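Local structure of Non-structural protein 5 (2WA2) at residues 79-91 and 141-155. The protein probably methylates the viral RNA cap at guanine N7 and ribose 2'-O through its methyltransferase domain, with S-adenosylmethionine as methyl donor. The protein carries 4 engineered substitutions. Sequence-based numbering, arbitrary orientation.
Sequences GVELKGTVVDLGC and VTKMEPFQADTVLCD. Engineered in segment 79-91: Thr85 (natural residue Ser). Engineered in segment 141-155: Thr142 (natural residue Arg). With SAM (S-adenosylmethionine), chain C.
Val87 lies opposite Val152 at the middle of the Rossmann-like methyltransferase sheet, where strands 86-89 and 151-154 run parallel, 16° apart. Alternating bonds prove the register: Val87 N donates to Thr151 O, Leu153 N to Val87 O, and Leu89 N to Leu153 O. Packing is dense on both faces. On one, Leu153 sets CD1 3.7 Å from Val86 CG1, while its CD2 meets Leu82 CD2 across a roughly perpendicular approach; Trp96 of helix 95-101 covers this leucine. On the other face, Val87 splits its branches. CG1, anti to the carbonyl carbon (chi1 -72°), reaches CE1 and CZ of the Phe147 ring obliquely, 3.4 Å from CZ, and CG2 lies against Val152 and Ala149. Leu89 CD2 continues this layer, 4.0 Å from Met144 CE and close to Val141 CG1, against Ile177 of helix 163-183.

Where both strands begin, the contact opens to solvent at exposed Glu81 and partly exposed Lys83, Thr85 and Asp150, and polar groups carry it. Thr85, an engineered residue, offers its O to both Asp150 N and Thr151 N, and its N is held by the anti lone pair of Asp150 OD2. Lys83 NZ gives only a weak bond to Asp150 O, which water 1 also links to Glu81 O. From a buried residue at the edge of the packed part, Thr151 OG1 donates in the carbonyl plane to a lone pair of Lys83 O, 2.9 Å away.

Beyond the opposite strand ends lies the S-adenosylmethionine pocket: Asp155 OD2 accepts from the methionyl N of the cofactor. Gly90 CA sits 3.4 Å from its ribose O4'. Val141 N donates to adenine N1 at 2.8 Å, with an N-H...N angle of 167°.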
loop_
_atom_site.group_PDB
_atom_site.type_symbol
_atom_site.label_atom_id
_atom_site.label_comp_id
_atom_site.label_asym_id
_atom_site.label_seq_id
_atom_site.Cartn_x
_atom_site.Cartn_y
_atom_site.Cartn_z
ATOM N N GLY A 79 -1.687 -12.038 4.879
ATOM C CA GLY A 79 -2.212 -10.677 4.943
ATOM C C GLY A 79 -3.419 -10.455 4.066
ATOM O O GLY A 79 -4.276 -9.629 4.368
ATOM N N VAL A 80 -3.506 -11.201 2.971
ATOM C CA VAL A 80 -4.597 -11.007 2.010
ATOM C C VAL A 80 -4.837 -12.262 1.189
ATOM O O VAL A 80 -3.892 -12.836 0.637
ATOM C CB VAL A 80 -4.325 -9.781 1.046
ATOM C CG1 VAL A 80 -3.044 -9.999 0.206
ATOM C CG2 VAL A 80 -5.536 -9.505 0.148
ATOM N N GLU A 81 -6.102 -12.669 1.103
ATOM C CA GLU A 81 -6.503 -13.787 0.255
ATOM C C GLU A 81 -6.762 -13.271 -1.158
ATOM O O GLU A 81 -7.719 -12.547 -1.399
ATOM C CB GLU A 81 -7.741 -14.491 0.833
ATOM C CG GLU A 81 -8.284 -15.672 -0.045
ATOM C CD GLU A 81 -7.343 -16.908 -0.116
ATOM O OE1 GLU A 81 -6.413 -17.068 0.732
ATOM O OE2 GLU A 81 -7.565 -17.736 -1.035
ATOM N N LEU A 82 -5.881 -13.637 -2.074
ATOM C CA LEU A 82 -5.998 -13.202 -3.458
ATOM C C LEU A 82 -6.969 -14.176 -4.141
ATOM O O LEU A 82 -6.677 -15.354 -4.273
ATOM C CB LEU A 82 -4.603 -13.146 -4.109
ATOM C CG LEU A 82 -3.627 -12.100 -3.536
ATOM C CD1 LEU A 82 -2.236 -12.236 -4.119
ATOM C CD2 LEU A 82 -4.126 -10.654 -3.681
ATOM N N LYS A 83 -8.148 -13.696 -4.528
ATOM C CA LYS A 83 -9.182 -14.605 -5.058
ATOM C C LYS A 83 -10.232 -13.944 -5.934
ATOM O O LYS A 83 -10.533 -12.746 -5.790
ATOM C CB LYS A 83 -9.886 -15.348 -3.904
ATOM C CG LYS A 83 -10.756 -14.458 -3.057
ATOM C CD LYS A 83 -11.650 -15.247 -2.118
ATOM C CE LYS A 83 -12.107 -14.388 -0.968
ATOM N NZ LYS A 83 -13.086 -13.324 -1.380
ATOM N N GLY A 84 -10.813 -14.753 -6.831
ATOM C CA GLY A 84 -11.932 -14.294 -7.662
ATOM C C GLY A 84 -11.544 -13.120 -8.539
ATOM O O GLY A 84 -10.501 -13.156 -9.184
ATOM N N THR A 85 -12.423 -12.116 -8.572
ATOM C CA THR A 85 -12.201 -10.842 -9.244
ATOM C C THR A 85 -11.329 -9.919 -8.348
ATOM O O THR A 85 -11.758 -9.452 -7.281
ATOM C CB THR A 85 -13.530 -10.177 -9.601
ATOM O OG1 THR A 85 -14.277 -11.072 -10.444
ATOM C CG2 THR A 85 -13.304 -8.798 -10.339
ATOM N N VAL A 86 -10.109 -9.685 -8.816
ATOM C CA VAL A 86 -9.165 -8.827 -8.118
ATOM C C VAL A 86 -9.147 -7.490 -8.841
ATOM O O VAL A 86 -9.004 -7.443 -10.080
ATOM C CB VAL A 86 -7.737 -9.432 -8.125
ATOM C CG1 VAL A 86 -6.716 -8.494 -7.405
ATOM C CG2 VAL A 86 -7.710 -10.800 -7.454
ATOM N N VAL A 87 -9.316 -6.412 -8.085
ATOM C CA VAL A 87 -9.037 -5.077 -8.629
ATOM C C VAL A 87 -7.676 -4.604 -8.148
ATOM O O VAL A 87 -7.279 -4.858 -7.004
ATOM C CB VAL A 87 -10.140 -4.004 -8.355
ATOM C CG1 VAL A 87 -11.361 -4.270 -9.202
ATOM C CG2 VAL A 87 -10.502 -3.876 -6.874
ATOM N N ASP A 88 -6.935 -3.979 -9.055
ATOM C CA ASP A 88 -5.646 -3.426 -8.707
ATOM C C ASP A 88 -5.718 -1.940 -9.031
ATOM O O ASP A 88 -5.602 -1.527 -10.191
ATOM C CB ASP A 88 -4.522 -4.153 -9.447
ATOM C CG ASP A 88 -3.128 -3.668 -9.035
ATOM O OD1 ASP A 88 -3.028 -2.896 -8.057
ATOM O OD2 ASP A 88 -2.145 -4.008 -9.722
ATOM N N LEU A 89 -5.988 -1.149 -7.999
ATOM C CA LEU A 89 -6.115 0.292 -8.126
ATOM C C LEU A 89 -4.768 0.984 -8.007
ATOM O O LEU A 89 -4.042 0.798 -7.015
ATOM C CB LEU A 89 -7.122 0.833 -7.105
ATOM C CG LEU A 89 -8.491 0.126 -7.186
ATOM C CD1 LEU A 89 -9.328 0.470 -5.993
ATOM C CD2 LEU A 89 -9.263 0.435 -8.510
ATOM N N GLY A 90 -4.415 1.769 -9.025
ATOM C CA GLY A 90 -3.092 2.395 -9.059
ATOM C C GLY A 90 -2.050 1.349 -9.409
ATOM O O GLY A 90 -1.107 1.129 -8.668
ATOM N N CYS A 91 -2.247 0.667 -10.530
ATOM C CA CYS A 91 -1.410 -0.487 -10.838
ATOM C C CYS A 91 -0.010 -0.111 -11.323
ATOM O O CYS A 91 0.926 -0.938 -11.260
ATOM C CB CYS A 91 -2.142 -1.430 -11.824
ATOM S SG CYS A 91 -2.204 -0.823 -13.531
ATOM N N VAL A 141 -8.550 6.676 -10.417
ATOM C CA VAL A 141 -9.302 5.710 -9.612
ATOM C C VAL A 141 -10.061 6.374 -8.485
ATOM O O VAL A 141 -11.031 5.812 -8.008
ATOM C CB VAL A 141 -8.438 4.532 -9.064
ATOM C CG1 VAL A 141 -7.716 3.776 -10.202
ATOM C CG2 VAL A 141 -7.499 5.018 -7.992
ATOM N N THR A 142 -9.658 7.571 -8.061
ATOM C CA THR A 142 -10.416 8.282 -7.039
ATOM C C THR A 142 -11.820 8.695 -7.512
ATOM O O THR A 142 -12.657 9.106 -6.686
ATOM C CB THR A 142 -9.692 9.541 -6.479
ATOM O OG1 THR A 142 -9.704 10.571 -7.471
ATOM C CG2 THR A 142 -8.246 9.228 -6.033
ATOM N N LYS A 143 -12.069 8.583 -8.820
ATOM C CA LYS A 143 -13.333 8.983 -9.427
ATOM C C LYS A 143 -14.053 7.804 -10.093
ATOM O O LYS A 143 -14.990 7.986 -10.863
ATOM C CB LYS A 143 -13.090 10.109 -10.458
ATOM C CG LYS A 143 -12.283 11.328 -9.943
ATOM C CD LYS A 143 -13.136 12.263 -9.092
ATOM C CE LYS A 143 -12.289 13.318 -8.399
ATOM N NZ LYS A 143 -11.731 12.748 -7.147
ATOM N N MET A 144 -13.612 6.587 -9.820
ATOM C CA MET A 144 -14.224 5.416 -10.435
ATOM C C MET A 144 -15.330 4.869 -9.536
ATOM O O MET A 144 -15.225 4.832 -8.300
ATOM C CB MET A 144 -13.154 4.358 -10.701
ATOM C CG MET A 144 -13.420 3.284 -11.798
ATOM S SD MET A 144 -12.141 1.975 -11.701
ATOM C CE MET A 144 -10.866 2.985 -11.108
ATOM N N GLU A 145 -16.404 4.466 -10.183
ATOM C CA GLU A 145 -17.490 3.769 -9.544
ATOM C C GLU A 145 -16.998 2.383 -9.077
ATOM O O GLU A 145 -16.460 1.604 -9.882
ATOM C CB GLU A 145 -18.625 3.647 -10.579
ATOM C CG GLU A 145 -19.773 2.732 -10.195
ATOM C CD GLU A 145 -20.794 3.414 -9.320
ATOM O OE1 GLU A 145 -21.868 2.811 -9.108
ATOM O OE2 GLU A 145 -20.535 4.535 -8.831
ATOM N N PRO A 146 -17.161 2.068 -7.772
ATOM C CA PRO A 146 -16.784 0.714 -7.350
ATOM C C PRO A 146 -17.659 -0.283 -8.085
ATOM O O PRO A 146 -18.807 0.056 -8.446
ATOM C CB PRO A 146 -17.118 0.697 -5.844
ATOM C CG PRO A 146 -17.191 2.112 -5.464
ATOM C CD PRO A 146 -17.717 2.845 -6.654
ATOM N N PHE A 147 -17.115 -1.477 -8.333
ATOM C CA PHE A 147 -17.898 -2.567 -8.879
ATOM C C PHE A 147 -17.522 -3.850 -8.180
ATOM O O PHE A 147 -16.679 -3.832 -7.268
ATOM C CB PHE A 147 -17.681 -2.694 -10.390
ATOM C CG PHE A 147 -16.251 -2.876 -10.781
ATOM C CD1 PHE A 147 -15.606 -4.090 -10.575
ATOM C CD2 PHE A 147 -15.545 -1.832 -11.361
ATOM C CE1 PHE A 147 -14.303 -4.260 -10.930
ATOM C CE2 PHE A 147 -14.223 -2.001 -11.719
ATOM C CZ PHE A 147 -13.599 -3.213 -11.502
ATOM N N GLN A 148 -18.136 -4.957 -8.623
ATOM C CA GLN A 148 -17.935 -6.287 -8.032
ATOM C C GLN A 148 -16.482 -6.765 -8.022
ATOM O O GLN A 148 -15.826 -6.872 -9.064
ATOM C CB GLN A 148 -18.841 -7.330 -8.716
ATOM C CG GLN A 148 -19.216 -8.554 -7.855
ATOM C CD GLN A 148 -18.046 -9.511 -7.611
ATOM O OE1 GLN A 148 -17.346 -9.918 -8.551
ATOM N NE2 GLN A 148 -17.826 -9.867 -6.333
ATOM N N ALA A 149 -15.989 -7.068 -6.827
ATOM C CA ALA A 149 -14.640 -7.594 -6.662
ATOM C C ALA A 149 -14.565 -8.357 -5.374
ATOM O O ALA A 149 -15.117 -7.919 -4.364
ATOM C CB ALA A 149 -13.566 -6.455 -6.651
ATOM N N ASP A 150 -13.835 -9.468 -5.422
ATOM C CA ASP A 150 -13.595 -10.312 -4.258
ATOM C C ASP A 150 -12.340 -9.922 -3.485
ATOM O O ASP A 150 -12.203 -10.288 -2.296
ATOM C CB ASP A 150 -13.502 -11.748 -4.714
ATOM C CG ASP A 150 -14.730 -12.159 -5.504
ATOM O OD1 ASP A 150 -15.776 -12.314 -4.861
ATOM O OD2 ASP A 150 -14.646 -12.249 -6.747
ATOM N N THR A 151 -11.435 -9.186 -4.155
ATOM C CA THR A 151 -10.181 -8.731 -3.561
ATOM C C THR A 151 -9.908 -7.309 -4.059
ATOM O O THR A 151 -9.918 -7.060 -5.261
ATOM C CB THR A 151 -8.984 -9.591 -3.997
ATOM O OG1 THR A 151 -9.295 -10.989 -3.894
ATOM C CG2 THR A 151 -7.768 -9.257 -3.175
ATOM N N VAL A 152 -9.674 -6.389 -3.129
ATOM C CA VAL A 152 -9.351 -5.004 -3.505
ATOM C C VAL A 152 -7.900 -4.695 -3.148
ATOM O O VAL A 152 -7.533 -4.697 -1.971
ATOM C CB VAL A 152 -10.303 -4.026 -2.834
ATOM C CG1 VAL A 152 -9.871 -2.567 -3.102
ATOM C CG2 VAL A 152 -11.732 -4.318 -3.259
ATOM N N LEU A 153 -7.084 -4.444 -4.167
ATOM C CA LEU A 153 -5.666 -4.094 -3.985
ATOM C C LEU A 153 -5.486 -2.638 -4.324
ATOM O O LEU A 153 -6.061 -2.155 -5.288
ATOM C CB LEU A 153 -4.748 -4.923 -4.912
ATOM C CG LEU A 153 -4.808 -6.449 -4.759
ATOM C CD1 LEU A 153 -3.780 -7.104 -5.683
ATOM C CD2 LEU A 153 -4.600 -6.896 -3.288
ATOM N N CYS A 154 -4.647 -1.931 -3.565
ATOM C CA CYS A 154 -4.364 -0.546 -3.938
ATOM C C CYS A 154 -2.997 -0.168 -3.419
ATOM O O CYS A 154 -2.731 -0.312 -2.227
ATOM C CB CYS A 154 -5.405 0.384 -3.339
ATOM S SG CYS A 154 -5.220 2.143 -3.781
ATOM N N ASP A 155 -2.135 0.279 -4.314
ATOM C CA ASP A 155 -0.764 0.590 -3.919
ATOM C C ASP A 155 -0.440 2.042 -4.300
ATOM O O ASP A 155 0.656 2.351 -4.758
ATOM C CB ASP A 155 0.188 -0.422 -4.564
ATOM C CG ASP A 155 1.587 -0.453 -3.929
ATOM O OD1 ASP A 155 1.750 -0.127 -2.738
ATOM O OD2 ASP A 155 2.531 -0.849 -4.627
HETATM N N SAM C . 1.805 -1.905 -7.144
HETATM C CA SAM C . 2.634 -1.212 -8.185
HETATM C C SAM C . 3.541 -2.218 -8.900
HETATM O O SAM C . 3.698 -3.342 -8.407
HETATM O OXT SAM C . 4.148 -1.954 -9.955
HETATM C CB SAM C . 3.484 -0.114 -7.546
HETATM C CG SAM C . 2.677 1.087 -7.068
HETATM S SD SAM C . 2.452 2.191 -8.472
HETATM C CE SAM C . 3.991 3.153 -8.317
HETATM C "C5'" SAM C . 1.320 3.438 -7.823
HETATM C "C4'" SAM C . 0.620 4.043 -9.041
HETATM O "O4'" SAM C . -0.598 4.655 -8.704
HETATM C "C3'" SAM C . 1.467 5.133 -9.694
HETATM O "O3'" SAM C . 1.960 4.608 -10.902
HETATM C "C2'" SAM C . 0.513 6.283 -9.963
HETATM O "O2'" SAM C . 0.627 6.696 -11.302
HETATM C "C1'" SAM C . -0.847 5.636 -9.691
HETATM N N9 SAM C . -1.856 6.590 -9.242
HETATM C C8 SAM C . -1.682 7.603 -8.328
HETATM N N7 SAM C . -2.845 8.245 -8.170
HETATM C C5 SAM C . -3.749 7.646 -8.994
HETATM C C6 SAM C . -5.100 7.897 -9.242
HETATM N N6 SAM C . -5.747 8.887 -8.655
HETATM N N1 SAM C . -5.771 7.076 -10.128
HETATM C C2 SAM C . -5.130 6.051 -10.770
HETATM N N3 SAM C . -3.794 5.786 -10.542
HETATM C C4 SAM C . -3.134 6.602 -9.662
HETATM O O HOH W 1 -10.092 -11.811 -0.824
#